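Flagellar basal body rod modification protein (Helicobacter pylori 26695, PDB 4ZZF) is probably required for formation of the flagellar hook, perhaps as a scaffold, this truncated form comprising the immunoglobulin-like domain and a second all-beta part. Local coordinates at residues I6-E11 against F140-Q145; L29-K34 against L104-G109; P42-L47 against Y88-E93; G111-V116 against L125-M130. One frame throughout, in Å; residues are numbered along the deposited sequence.

Interaction 1 (I6-E11 against F140-Q145); sequences IGKIAE and FYQPDQ
Tyr141 lays its ring against Ile9 and reaches Glu11 with its hydroxyl, so one side chain spans a two-residue step of the opposite strand. Its first torsion sets CG between the backbone N and the carbonyl carbon (chi1 50°), which swings the ring over the neighbouring strand. Tyr141 CB and CG only carry the ring out; CD1 and then CE1 pass Ile9 CB, CE1 at 3.6 Å, with that carbon over one ring face in a CH-pi contact. CZ and OH continue past Ile9 CG2, while CE2 on the other rim runs by Glu11 CG. At the tip, Tyr141 OH donates to Glu11 OE2 over 2.6 Å, meeting the anti lone pair of a carboxylate nearly coplanar with the ring. Arg110 binds both of these oxygens and Arg107 takes Glu11 OE1, a charge cluster that would be expected to favour an ionised Glu11.

The backbones join through Ile9 N to Tyr141 O at 2.7 Å and Tyr141 N to Ile9 O at 3.0 Å. On the other face, Ala10 CB packs 3.5 Å from Phe140 CE2. Beyond the pairing, Pro143 CG rests 3.3 Å from Gly7 O and Ile9 CG1 leans on the proline ring. Phe140 also pairs with a strand of the second subunit, carrying the sheet across the interface. The pattern is that of a short antiparallel beta ladder bringing together the two terminal regions of the chain.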
loop_
_atom_site.group_PDB
_atom_site.type_symbol
_atom_site.label_atom_id
_atom_site.label_comp_id
_atom_site.label_asym_id
_atom_site.label_seq_id
_atom_site.Cartn_x
_atom_site.Cartn_y
_atom_site.Cartn_z
ATOM N N ILE A 6 -0.752 -4.369 6.823
ATOM C CA ILE A 6 -0.566 -5.726 6.349
ATOM C C ILE A 6 0.692 -5.815 5.498
ATOM O O ILE A 6 0.882 -5.024 4.590
ATOM C CB ILE A 6 -1.768 -6.203 5.540
ATOM C CG1 ILE A 6 -2.996 -6.329 6.447
ATOM C CG2 ILE A 6 -1.455 -7.524 4.849
ATOM C CD1 ILE A 6 -4.268 -6.503 5.667
ATOM N N GLY A 7 1.558 -6.765 5.827
ATOM C CA GLY A 7 2.808 -6.945 5.122
ATOM C C GLY A 7 3.949 -6.130 5.696
ATOM O O GLY A 7 5.093 -6.277 5.264
ATOM N N LYS A 8 3.654 -5.260 6.656
ATOM C CA LYS A 8 4.705 -4.493 7.321
ATOM C C LYS A 8 5.214 -5.293 8.503
ATOM O O LYS A 8 4.542 -6.215 8.970
ATOM C CB LYS A 8 4.206 -3.120 7.802
ATOM C CG LYS A 8 3.581 -2.207 6.718
ATOM C CD LYS A 8 4.589 -1.809 5.656
ATOM C CE LYS A 8 4.051 -0.712 4.742
ATOM N NZ LYS A 8 2.776 -1.089 4.073
ATOM N N ILE A 9 6.400 -4.947 8.984
ATOM C CA ILE A 9 6.837 -5.413 10.286
ATOM C C ILE A 9 6.312 -4.420 11.287
ATOM O O ILE A 9 6.426 -3.202 11.085
ATOM C CB ILE A 9 8.376 -5.532 10.407
ATOM C CG1 ILE A 9 8.942 -6.372 9.262
ATOM C CG2 ILE A 9 8.775 -6.107 11.792
ATOM C CD1 ILE A 9 8.742 -7.848 9.442
ATOM N N ALA A 10 5.697 -4.937 12.347
ATOM C CA ALA A 10 5.213 -4.095 13.438
ATOM C C ALA A 10 6.025 -4.375 14.696
ATOM O O ALA A 10 6.345 -5.528 14.986
ATOM C CB ALA A 10 3.736 -4.339 13.693
ATOM N N GLU A 11 6.402 -3.310 15.393
ATOM C CA GLU A 11 6.925 -3.399 16.746
ATOM C C GLU A 11 5.761 -3.017 17.676
ATOM O O GLU A 11 5.159 -1.971 17.479
ATOM C CB GLU A 11 8.121 -2.449 16.954
ATOM C CG GLU A 11 9.297 -2.623 15.999
ATOM C CD GLU A 11 10.207 -3.774 16.397
ATOM O OE1 GLU A 11 10.166 -4.200 17.578
ATOM O OE2 GLU A 11 10.953 -4.276 15.533
ATOM N N PHE A 140 6.127 0.848 12.585
ATOM C CA PHE A 140 6.034 -0.027 11.408
ATOM C C PHE A 140 7.129 0.262 10.395
ATOM O O PHE A 140 7.504 1.421 10.189
ATOM C CB PHE A 140 4.689 0.113 10.687
ATOM C CG PHE A 140 3.491 -0.251 11.521
ATOM C CD1 PHE A 140 2.897 0.692 12.352
ATOM C CD2 PHE A 140 2.926 -1.517 11.430
ATOM C CE1 PHE A 140 1.771 0.367 13.092
ATOM C CE2 PHE A 140 1.815 -1.852 12.167
ATOM C CZ PHE A 140 1.229 -0.916 12.994
ATOM N N TYR A 141 7.610 -0.792 9.740
ATOM C CA TYR A 141 8.563 -0.654 8.635
ATOM C C TYR A 141 8.459 -1.859 7.691
ATOM O O TYR A 141 7.793 -2.852 7.999
ATOM C CB TYR A 141 10.003 -0.482 9.167
ATOM C CG TYR A 141 10.428 -1.504 10.193
ATOM C CD1 TYR A 141 11.018 -2.710 9.805
ATOM C CD2 TYR A 141 10.256 -1.266 11.550
ATOM C CE1 TYR A 141 11.420 -3.660 10.751
ATOM C CE2 TYR A 141 10.658 -2.202 12.500
ATOM C CZ TYR A 141 11.231 -3.394 12.098
ATOM O OH TYR A 141 11.625 -4.323 13.042
ATOM N N GLN A 142 9.099 -1.762 6.533
ATOM C CA GLN A 142 9.052 -2.833 5.546
ATOM C C GLN A 142 10.070 -3.927 5.879
ATOM O O GLN A 142 11.167 -3.633 6.355
ATOM C CB GLN A 142 9.276 -2.253 4.143
ATOM C CG GLN A 142 7.956 -1.956 3.411
ATOM C CD GLN A 142 8.074 -0.885 2.318
ATOM O OE1 GLN A 142 9.168 -0.389 2.016
ATOM N NE2 GLN A 142 6.930 -0.524 1.723
ATOM N N PRO A 143 9.689 -5.200 5.655
ATOM C CA PRO A 143 10.518 -6.393 5.875
ATOM C C PRO A 143 11.794 -6.306 5.085
ATOM O O PRO A 143 11.770 -5.582 4.088
ATOM C CB PRO A 143 9.670 -7.536 5.324
ATOM C CG PRO A 143 8.314 -7.030 5.280
ATOM C CD PRO A 143 8.389 -5.546 5.066
ATOM N N ASP A 144 12.842 -7.020 5.506
ATOM C CA ASP A 144 14.088 -7.136 4.739
ATOM C C ASP A 144 14.993 -5.911 5.037
ATOM O O ASP A 144 16.219 -6.038 5.078
ATOM C CB ASP A 144 13.745 -7.331 3.230
ATOM C CG ASP A 144 14.930 -7.208 2.286
ATOM O OD1 ASP A 144 16.024 -6.780 2.689
ATOM O OD2 ASP A 144 14.730 -7.549 1.089
ATOM N N GLN A 145 14.410 -4.739 5.276
ATOM C CA GLN A 145 15.198 -3.587 5.720
ATOM C C GLN A 145 14.785 -3.123 7.132
ATOM O O GLN A 145 13.933 -3.752 7.797
ATOM C CB GLN A 145 15.083 -2.413 4.719
ATOM C CG GLN A 145 14.799 -2.803 3.256
ATOM C CD GLN A 145 13.318 -2.702 2.886
ATOM O OE1 GLN A 145 12.445 -3.121 3.638
ATOM N NE2 GLN A 145 13.037 -2.151 1.718
#

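Interaction 2 (L29-K34 against L104-G109); sequences LFFDEK and LQTRIG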
loop_
_atom_site.group_PDB
_atom_site.type_symbol
_atom_site.label_atom_id
_atom_site.label_comp_id
_atom_site.label_asym_id
_atom_site.label_seq_id
_atom_site.Cartn_x
_atom_site.Cartn_y
_atom_site.Cartn_z
ATOM N N LEU A 29 8.022 -16.387 18.196
ATOM C CA LEU A 29 9.050 -15.401 17.883
ATOM C C LEU A 29 9.193 -15.256 16.376
ATOM O O LEU A 29 9.139 -16.246 15.635
ATOM C CB LEU A 29 10.399 -15.798 18.485
ATOM C CG LEU A 29 10.503 -15.700 19.999
ATOM C CD1 LEU A 29 11.888 -16.168 20.455
ATOM C CD2 LEU A 29 10.258 -14.287 20.419
ATOM N N PHE A 30 9.400 -14.031 15.913
ATOM C CA PHE A 30 9.543 -13.809 14.485
ATOM C C PHE A 30 11.006 -13.623 14.105
ATOM O O PHE A 30 11.675 -12.725 14.633
ATOM C CB PHE A 30 8.719 -12.598 14.053
ATOM C CG PHE A 30 8.804 -12.294 12.586
ATOM C CD1 PHE A 30 7.951 -12.907 11.690
ATOM C CD2 PHE A 30 9.745 -11.383 12.101
ATOM C CE1 PHE A 30 8.029 -12.615 10.332
ATOM C CE2 PHE A 30 9.825 -11.094 10.756
ATOM C CZ PHE A 30 8.961 -11.711 9.869
ATOM N N PHE A 31 11.495 -14.465 13.188
ATOM C CA PHE A 31 12.866 -14.341 12.700
ATOM C C PHE A 31 12.896 -13.752 11.286
ATOM O O PHE A 31 12.415 -14.360 10.329
ATOM C CB PHE A 31 13.578 -15.701 12.771
ATOM C CG PHE A 31 13.743 -16.199 14.183
ATOM C CD1 PHE A 31 12.707 -16.886 14.819
ATOM C CD2 PHE A 31 14.901 -15.920 14.899
ATOM C CE1 PHE A 31 12.835 -17.322 16.129
ATOM C CE2 PHE A 31 15.043 -16.350 16.210
ATOM C CZ PHE A 31 14.001 -17.053 16.836
ATOM N N ASP A 32 13.456 -12.550 11.188
ATOM C CA ASP A 32 13.518 -11.787 9.942
ATOM C C ASP A 32 14.365 -12.450 8.857
ATOM O O ASP A 32 14.161 -12.210 7.671
ATOM C CB ASP A 32 14.064 -10.392 10.246
ATOM C CG ASP A 32 13.311 -9.725 11.390
ATOM O OD1 ASP A 32 13.508 -10.129 12.560
ATOM O OD2 ASP A 32 12.498 -8.824 11.117
ATOM N N GLU A 33 15.315 -13.271 9.296
ATOM C CA GLU A 33 16.223 -14.022 8.435
ATOM C C GLU A 33 16.205 -15.465 8.875
ATOM O O GLU A 33 15.963 -15.729 10.059
ATOM C CB GLU A 33 17.665 -13.516 8.546
ATOM C CG GLU A 33 17.979 -12.213 7.901
ATOM C CD GLU A 33 19.453 -11.892 8.040
ATOM O OE1 GLU A 33 20.223 -12.809 8.441
ATOM O OE2 GLU A 33 19.844 -10.732 7.771
ATOM N N LYS A 34 16.504 -16.383 7.956
ATOM C CA LYS A 34 16.725 -17.772 8.321
ATOM C C LYS A 34 17.781 -17.890 9.408
ATOM O O LYS A 34 18.850 -17.305 9.307
ATOM C CB LYS A 34 17.180 -18.595 7.110
ATOM C CG LYS A 34 16.083 -18.926 6.137
ATOM C CD LYS A 34 16.548 -19.943 5.110
ATOM C CE LYS A 34 15.393 -20.326 4.190
ATOM N NZ LYS A 34 15.721 -21.472 3.285
ATOM N N LEU A 104 21.778 -10.531 15.406
ATOM C CA LEU A 104 20.431 -10.018 15.158
ATOM C C LEU A 104 19.565 -10.261 16.394
ATOM O O LEU A 104 19.827 -11.173 17.180
ATOM C CB LEU A 104 19.792 -10.686 13.954
ATOM C CG LEU A 104 20.475 -10.516 12.594
ATOM C CD1 LEU A 104 19.640 -11.198 11.493
ATOM C CD2 LEU A 104 20.674 -9.031 12.297
ATOM N N GLN A 105 18.531 -9.451 16.572
ATOM C CA GLN A 105 17.644 -9.641 17.710
ATOM C C GLN A 105 16.199 -9.782 17.303
ATOM O O GLN A 105 15.777 -9.271 16.270
ATOM C CB GLN A 105 17.774 -8.478 18.678
ATOM C CG GLN A 105 19.213 -8.198 19.030
ATOM C CD GLN A 105 19.337 -7.464 20.331
ATOM O OE1 GLN A 105 18.833 -6.347 20.477
ATOM N NE2 GLN A 105 19.990 -8.093 21.303
ATOM N N THR A 106 15.442 -10.480 18.137
ATOM C CA THR A 106 13.995 -10.456 18.041
ATOM C C THR A 106 13.403 -10.693 19.427
ATOM O O THR A 106 14.135 -10.860 20.402
ATOM C CB THR A 106 13.469 -11.498 17.028
ATOM O OG1 THR A 106 12.077 -11.253 16.777
ATOM C CG2 THR A 106 13.667 -12.910 17.544
ATOM N N ARG A 107 12.080 -10.671 19.516
ATOM C CA ARG A 107 11.409 -10.682 20.808
ATOM C C ARG A 107 9.947 -10.916 20.548
ATOM O O ARG A 107 9.473 -10.715 19.421
ATOM C CB ARG A 107 11.593 -9.353 21.554
ATOM C CG ARG A 107 11.036 -8.164 20.766
ATOM C CD ARG A 107 10.722 -6.977 21.655
ATOM N NE ARG A 107 10.296 -5.795 20.903
ATOM C CZ ARG A 107 9.046 -5.335 20.857
ATOM N NH1 ARG A 107 8.075 -5.964 21.510
ATOM N NH2 ARG A 107 8.764 -4.245 20.152
ATOM N N ILE A 108 9.240 -11.345 21.583
ATOM C CA ILE A 108 7.791 -11.416 21.542
ATOM C C ILE A 108 7.182 -10.045 21.224
ATOM O O ILE A 108 7.637 -9.023 21.740
ATOM C CB ILE A 108 7.245 -11.929 22.885
ATOM C CG1 ILE A 108 7.426 -13.440 22.971
ATOM C CG2 ILE A 108 5.765 -11.587 23.062
ATOM C CD1 ILE A 108 6.652 -14.050 24.122
ATOM N N GLY A 109 6.151 -10.010 20.386
ATOM C CA GLY A 109 5.431 -8.761 20.160
ATOM C C GLY A 109 5.962 -7.912 19.015
ATOM O O GLY A 109 5.735 -6.704 18.967
HETATM O O HOH W 1 8.311 -12.146 17.373
HETATM O O HOH W 2 15.844 -9.968 13.674
#
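Thr106 reaches across to strand 29-31 with both branches of its side chain, one polar and one apolar. The hydroxyl supplies the direct hydrogen bond of this contact: Thr106 OG1 donates to Phe30 O over 2.6 Å, approaching at 16° from the carbonyl plane. Its OG1 lies opposite the backbone N across the first torsion (chi1 -169°), which directs the oxygen to Phe30 and leaves CG2 for the neighbouring ring. Arg110 donates to the same hydroxyl oxygen, so that atom is engaged twice.

One water stands in for a backbone bond, accepting from Phe30 N at 2.6 Å and donating to Arg107 O at 2.8 Å; a second links a side chain to the other strand, donating to Asp32 OD1 and to Gln105 O, the latter at 2.7 Å. Asp32 is further held by a salt bridge from its OD2 to Arg110.

Among the apolar contacts, Thr106 CG2 sits over one face of the Phe31 ring, displaced toward the rim, 4.2 Å from its centroid, in a CH-pi contact. Leu29 pushes CD2 against the backbone at the end of the other strand, 3.3 Å from Ile108 N, and also meets Ile108 CG1. Separately, Leu104 CD1 sits over the flat face of the Glu33 carboxylate, 3.5 Å from Glu33 OE1.

The two strands run 152° apart at 6.2 Å between axes without forming a ladder. Strand 29-31 pairs with 67-73 and strand 104-107 with 86-94, an edge-to-edge meeting of two sheets in the beta-sandwich of an immunoglobulin-like domain, bridged by a threonine and two waters.

Interaction 3 (P42-L47 against Y88-E93); sequences PAIQIL and YKIKAE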
loop_
_atom_site.group_PDB
_atom_site.type_symbol
_atom_site.label_atom_id
_atom_site.label_comp_id
_atom_site.label_asym_id
_atom_site.label_seq_id
_atom_site.Cartn_x
_atom_site.Cartn_y
_atom_site.Cartn_z
ATOM N N PRO A 42 23.001 -19.181 18.704
ATOM C CA PRO A 42 21.675 -18.557 18.787
ATOM C C PRO A 42 20.856 -19.121 19.938
ATOM O O PRO A 42 20.881 -20.320 20.197
ATOM C CB PRO A 42 21.032 -18.914 17.448
ATOM C CG PRO A 42 21.623 -20.262 17.122
ATOM C CD PRO A 42 23.068 -20.171 17.615
ATOM N N ALA A 43 20.117 -18.263 20.619
ATOM C CA ALA A 43 19.359 -18.713 21.761
ATOM C C ALA A 43 18.236 -17.746 22.099
ATOM O O ALA A 43 18.312 -16.559 21.788
ATOM C CB ALA A 43 20.289 -18.887 22.960
ATOM N N ILE A 44 17.203 -18.277 22.742
ATOM C CA ILE A 44 16.158 -17.489 23.404
ATOM C C ILE A 44 16.512 -17.186 24.861
ATOM O O ILE A 44 16.963 -18.077 25.591
ATOM C CB ILE A 44 14.819 -18.245 23.393
ATOM C CG1 ILE A 44 14.354 -18.495 21.963
ATOM C CG2 ILE A 44 13.769 -17.511 24.216
ATOM C CD1 ILE A 44 13.231 -19.523 21.866
ATOM N N GLN A 45 16.311 -15.948 25.298
ATOM C CA GLN A 45 16.444 -15.633 26.718
ATOM C C GLN A 45 15.076 -15.288 27.322
ATOM O O GLN A 45 14.305 -14.519 26.738
ATOM C CB GLN A 45 17.417 -14.467 26.954
ATOM C CG GLN A 45 18.835 -14.669 26.421
ATOM C CD GLN A 45 18.931 -14.508 24.890
ATOM O OE1 GLN A 45 18.362 -13.570 24.308
ATOM N NE2 GLN A 45 19.650 -15.427 24.238
ATOM N N ILE A 46 14.788 -15.848 28.496
ATOM C CA ILE A 46 13.582 -15.509 29.243
ATOM C C ILE A 46 13.934 -14.778 30.535
ATOM O O ILE A 46 14.643 -15.306 31.387
ATOM C CB ILE A 46 12.771 -16.753 29.548
ATOM C CG1 ILE A 46 12.584 -17.565 28.260
ATOM C CG2 ILE A 46 11.434 -16.368 30.176
ATOM C CD1 ILE A 46 11.800 -18.853 28.427
ATOM N N LEU A 47 13.435 -13.554 30.671
ATOM C CA LEU A 47 13.783 -12.692 31.793
ATOM C C LEU A 47 12.545 -12.437 32.651
ATOM O O LEU A 47 11.422 -12.442 32.125
ATOM C CB LEU A 47 14.351 -11.359 31.297
ATOM C CG LEU A 47 15.760 -11.250 30.674
ATOM C CD1 LEU A 47 16.014 -12.290 29.628
ATOM C CD2 LEU A 47 15.949 -9.871 30.058
ATOM N N TYR A 88 6.848 -12.723 32.079
ATOM C CA TYR A 88 8.220 -12.946 31.645
ATOM C C TYR A 88 8.497 -12.377 30.255
ATOM O O TYR A 88 7.768 -12.652 29.296
ATOM C CB TYR A 88 8.520 -14.436 31.687
ATOM C CG TYR A 88 8.665 -14.904 33.102
ATOM C CD1 TYR A 88 7.545 -15.208 33.877
ATOM C CD2 TYR A 88 9.917 -15.004 33.684
ATOM C CE1 TYR A 88 7.678 -15.627 35.189
ATOM C CE2 TYR A 88 10.066 -15.416 34.992
ATOM C CZ TYR A 88 8.948 -15.728 35.741
ATOM O OH TYR A 88 9.117 -16.132 37.043
ATOM N N LYS A 89 9.548 -11.569 30.164
ATOM C CA LYS A 89 10.031 -11.041 28.886
ATOM C C LYS A 89 10.812 -12.100 28.117
ATOM O O LYS A 89 11.736 -12.721 28.653
ATOM C CB LYS A 89 10.921 -9.813 29.104
ATOM C CG LYS A 89 10.263 -8.707 29.892
ATOM C CD LYS A 89 11.256 -7.612 30.246
ATOM C CE LYS A 89 10.621 -6.555 31.149
ATOM N NZ LYS A 89 11.519 -5.378 31.379
ATOM N N ILE A 90 10.448 -12.297 26.856
ATOM C CA ILE A 90 11.114 -13.283 26.022
ATOM C C ILE A 90 11.761 -12.605 24.815
ATOM O O ILE A 90 11.096 -11.861 24.078
ATOM C CB ILE A 90 10.138 -14.372 25.552
ATOM C CG1 ILE A 90 9.499 -15.056 26.765
ATOM C CG2 ILE A 90 10.862 -15.385 24.684
ATOM C CD1 ILE A 90 8.494 -16.123 26.413
ATOM N N LYS A 91 13.069 -12.825 24.662
ATOM C CA LYS A 91 13.879 -12.264 23.579
ATOM C C LYS A 91 14.712 -13.373 22.961
ATOM O O LYS A 91 14.770 -14.484 23.492
ATOM C CB LYS A 91 14.821 -11.169 24.068
ATOM C CG LYS A 91 14.216 -10.186 25.020
ATOM C CD LYS A 91 15.157 -9.020 25.282
ATOM C CE LYS A 91 16.484 -9.467 25.858
ATOM N NZ LYS A 91 17.191 -8.277 26.443
ATOM N N ALA A 92 15.381 -13.066 21.856
ATOM C CA ALA A 92 16.259 -14.033 21.221
ATOM C C ALA A 92 17.402 -13.332 20.500
ATOM O O ALA A 92 17.293 -12.176 20.098
ATOM C CB ALA A 92 15.483 -14.920 20.247
ATOM N N GLU A 93 18.495 -14.059 20.336
ATOM C CA GLU A 93 19.638 -13.588 19.578
ATOM C C GLU A 93 20.007 -14.674 18.602
ATOM O O GLU A 93 19.975 -15.846 18.961
ATOM C CB GLU A 93 20.810 -13.269 20.498
ATOM C CG GLU A 93 20.614 -12.002 21.302
ATOM C CD GLU A 93 21.914 -11.501 21.873
ATOM O OE1 GLU A 93 22.639 -12.331 22.472
ATOM O OE2 GLU A 93 22.229 -10.299 21.685
#
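Ile44 and Ile90 meet through their CG2 methyls, 3.6 Å apart, on one face of an antiparallel ladder. In each, CG2 stands opposite the backbone N while CG1 lies beside that N (chi1 -61° and -58°). This shared conformation turns the methyl branches to each other across a diagonal, the two side chains slanting past one another. Ile44 CG1 instead nears Ala92 CB at 4.1 Å. Ile46 has a similar first torsion, and its CG2 touches Tyr88 CB at 3.8 Å, the two side chains crossing at about a right angle. Phe27 and Leu29 of strand 25-31, with Phe71 and Trp73, pack against this face.

The opposite face is more polar. Gln45 folds back at its second torsion (chi2 76°), which brings OE1 alongside Ala92 CA and lets NE2 make a weak bond to Ala43 O. Leu47 CD2 comes within 4.1 Å of Lys91 NZ, whereas Lys89 extends beyond CG toward Asn51.

Six backbone bonds join the strands, two to each of the hydrogen-bonded pairs Ala43-Glu93, Gln45-Lys91 and Leu47-Lys89. Lys91 N to Gln45 O is nearly straight at 3.0 Å; Lys89 N to Leu47 O is weak. Gln45 N reaches Lys91 O at 2.8 Å. The chemistry implies a two-sided sheet: aliphatic branches turned into the immunoglobulin-like sandwich, and on its other side a mixed surface of Gln45, Lys89, Lys91 and Glu93 with Ala43 and Leu47.

Interaction 4 (G111-V116 against L125-M130); sequences GEVESV and LRMGEM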
loop_
_atom_site.group_PDB
_atom_site.type_symbol
_atom_site.label_atom_id
_atom_site.label_comp_id
_atom_site.label_asym_id
_atom_site.label_seq_id
_atom_site.Cartn_x
_atom_site.Cartn_y
_atom_site.Cartn_z
ATOM N N GLY A 111 6.882 -8.447 14.500
ATOM C CA GLY A 111 6.928 -9.351 13.373
ATOM C C GLY A 111 6.032 -8.891 12.254
ATOM O O GLY A 111 5.380 -7.836 12.337
ATOM N N GLU A 112 5.994 -9.692 11.199
ATOM C CA GLU A 112 5.181 -9.349 10.057
ATOM C C GLU A 112 3.709 -9.342 10.424
ATOM O O GLU A 112 3.227 -10.230 11.125
ATOM C CB GLU A 112 5.425 -10.312 8.909
ATOM C CG GLU A 112 4.717 -9.882 7.637
ATOM C CD GLU A 112 5.069 -10.756 6.440
ATOM O OE1 GLU A 112 5.253 -11.982 6.622
ATOM O OE2 GLU A 112 5.157 -10.204 5.324
ATOM N N VAL A 113 2.996 -8.327 9.957
ATOM C CA VAL A 113 1.556 -8.317 10.111
ATOM C C VAL A 113 0.919 -9.149 9.024
ATOM O O VAL A 113 0.961 -8.784 7.854
ATOM C CB VAL A 113 0.993 -6.905 10.065
ATOM C CG1 VAL A 113 -0.523 -6.952 10.237
ATOM C CG2 VAL A 113 1.665 -6.049 11.140
ATOM N N GLU A 114 0.324 -10.271 9.409
ATOM C CA GLU A 114 -0.178 -11.223 8.435
ATOM C C GLU A 114 -1.611 -10.931 8.004
ATOM O O GLU A 114 -2.026 -11.301 6.908
ATOM C CB GLU A 114 -0.081 -12.637 8.998
ATOM C CG GLU A 114 1.344 -13.039 9.332
ATOM C CD GLU A 114 1.427 -14.414 9.947
ATOM O OE1 GLU A 114 0.843 -14.608 11.034
ATOM O OE2 GLU A 114 2.068 -15.298 9.340
ATOM N N SER A 115 -2.375 -10.276 8.864
ATOM C CA SER A 115 -3.720 -9.881 8.486
ATOM C C SER A 115 -4.193 -8.833 9.459
ATOM O O SER A 115 -3.617 -8.672 10.527
ATOM C CB SER A 115 -4.678 -11.087 8.464
ATOM O OG SER A 115 -5.158 -11.404 9.754
ATOM N N VAL A 116 -5.224 -8.097 9.066
ATOM C CA VAL A 116 -5.920 -7.188 9.964
ATOM C C VAL A 116 -7.322 -7.723 10.172
ATOM O O VAL A 116 -8.026 -8.012 9.212
ATOM C CB VAL A 116 -5.974 -5.748 9.416
ATOM C CG1 VAL A 116 -7.017 -4.919 10.169
ATOM C CG2 VAL A 116 -4.615 -5.102 9.516
ATOM N N LEU A 125 -4.321 -6.642 14.857
ATOM C CA LEU A 125 -3.266 -7.150 13.995
ATOM C C LEU A 125 -3.025 -8.628 14.252
ATOM O O LEU A 125 -2.814 -9.032 15.397
ATOM C CB LEU A 125 -1.973 -6.385 14.230
ATOM C CG LEU A 125 -1.981 -4.873 14.105
ATOM C CD1 LEU A 125 -0.622 -4.337 14.579
ATOM C CD2 LEU A 125 -2.254 -4.499 12.650
ATOM N N ARG A 126 -3.035 -9.439 13.205
ATOM C CA ARG A 126 -2.623 -10.819 13.377
ATOM C C ARG A 126 -1.141 -10.951 13.076
ATOM O O ARG A 126 -0.694 -10.662 11.967
ATOM C CB ARG A 126 -3.423 -11.776 12.492
ATOM C CG ARG A 126 -2.958 -13.235 12.666
ATOM C CD ARG A 126 -3.392 -14.144 11.520
ATOM N NE ARG A 126 -4.847 -14.226 11.400
ATOM C CZ ARG A 126 -5.627 -14.942 12.213
ATOM N NH1 ARG A 126 -5.082 -15.641 13.218
ATOM N NH2 ARG A 126 -6.952 -14.955 12.029
ATOM N N MET A 127 -0.395 -11.392 14.085
ATOM C CA MET A 127 1.055 -11.551 14.017
ATOM C C MET A 127 1.438 -12.929 14.529
ATOM O O MET A 127 1.634 -13.121 15.724
ATOM C CB MET A 127 1.751 -10.463 14.839
ATOM C CG MET A 127 1.317 -9.055 14.455
ATOM S SD MET A 127 1.905 -7.747 15.545
ATOM C CE MET A 127 3.656 -8.111 15.587
ATOM N N GLY A 128 1.542 -13.888 13.621
ATOM C CA GLY A 128 1.744 -15.264 14.016
ATOM C C GLY A 128 0.530 -15.703 14.811
ATOM O O GLY A 128 -0.598 -15.415 14.424
ATOM N N GLU A 129 0.760 -16.371 15.932
ATOM C CA GLU A 129 -0.336 -16.790 16.804
ATOM C C GLU A 129 -0.926 -15.650 17.643
ATOM O O GLU A 129 -1.982 -15.818 18.241
ATOM C CB GLU A 129 0.136 -17.910 17.732
ATOM C CG GLU A 129 0.371 -19.238 17.022
ATOM C CD GLU A 129 -0.913 -19.818 16.457
ATOM O OE1 GLU A 129 -1.975 -19.609 17.078
ATOM O OE2 GLU A 129 -0.860 -20.477 15.392
ATOM N N MET A 130 -0.258 -14.498 17.696
ATOM C CA MET A 130 -0.752 -13.403 18.524
ATOM C C MET A 130 -1.748 -12.528 17.769
ATOM O O MET A 130 -1.639 -12.315 16.558
ATOM C CB MET A 130 0.401 -12.542 19.050
ATOM C CG MET A 130 1.438 -13.318 19.850
ATOM S SD MET A 130 2.747 -12.265 20.531
ATOM C CE MET A 130 1.770 -11.100 21.471
#
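Glu114 and Ser115 both face Arg126, the signature of a classic beta bulge, here in the hairpin of strands 115-119 and 122-127. Arg126 O accepts from Glu114 N at 2.8 Å, almost in line with the carbonyl, while Arg126 N donates to Ser115 O at the same length. The extra residue thus lets two successive positions grip a single partner.

The tightly packed side is apolar. Leu125 CD2 touches two valines, 3.9 Å from Val113 CG1 and 4.0 Å from Val116 CG2; Leu125 and Val116 run side by side in the same direction, whereas Val113 slants across. Met5, Ile6 and Ala10 add to this surface. Met127 bends at its third torsion (chi3 52°), bringing CE to 3.4 Å from Gly111 N, where the chain rounds a corner.

The other side is polar: Glu114, Arg126 and Gly128 are only partly exposed, and Glu129 on the turn is exposed. Looser here is the bond from Arg126 NE to Ser115 OG, a long 3.3 Å with the oxygen 23° out of the guanidinium plane; the serine's stronger partner is Glu139 of the third subunit. That subunit also adds a strand beside Val116, so the sheet runs on across the interface. The Arg126 side chain is kinked at chi3, placing NE near the serine; its NH2 makes a weak, long ion pair with the same Glu139. A type II' turn from Met127 to Met130 leads away from the contact, with Gly128 at positive phi. Glu114, stretched beyond CG, reaches its first corner: OE1 accepts from Gly128 N at 2.8 Å, met from above the carboxylate plane.

Overall arrangement
From the N terminus the chain enters at 6-11, which pairs with 140-145 at the far end of the chain, so interaction 1 closes a loop holding the other three. Within it, interaction 2 joins 29-34 to 104-109 and encloses interaction 3, whose strands 43-47 and 86-94 belong to the immunoglobulin-like sandwich. Interaction 4 follows in series as a short hairpin loop; none cross. Strand 104-107 sits beside 86-94, linking interactions 2 and 3. Interaction 1 bridges the two halves: Glu11 forms a salt bridge to Arg107, and Lys8 and Ala10 bond to the backbone of 111-116. Interactions 3 and 4 remain about 9 Å apart at their nearest atoms.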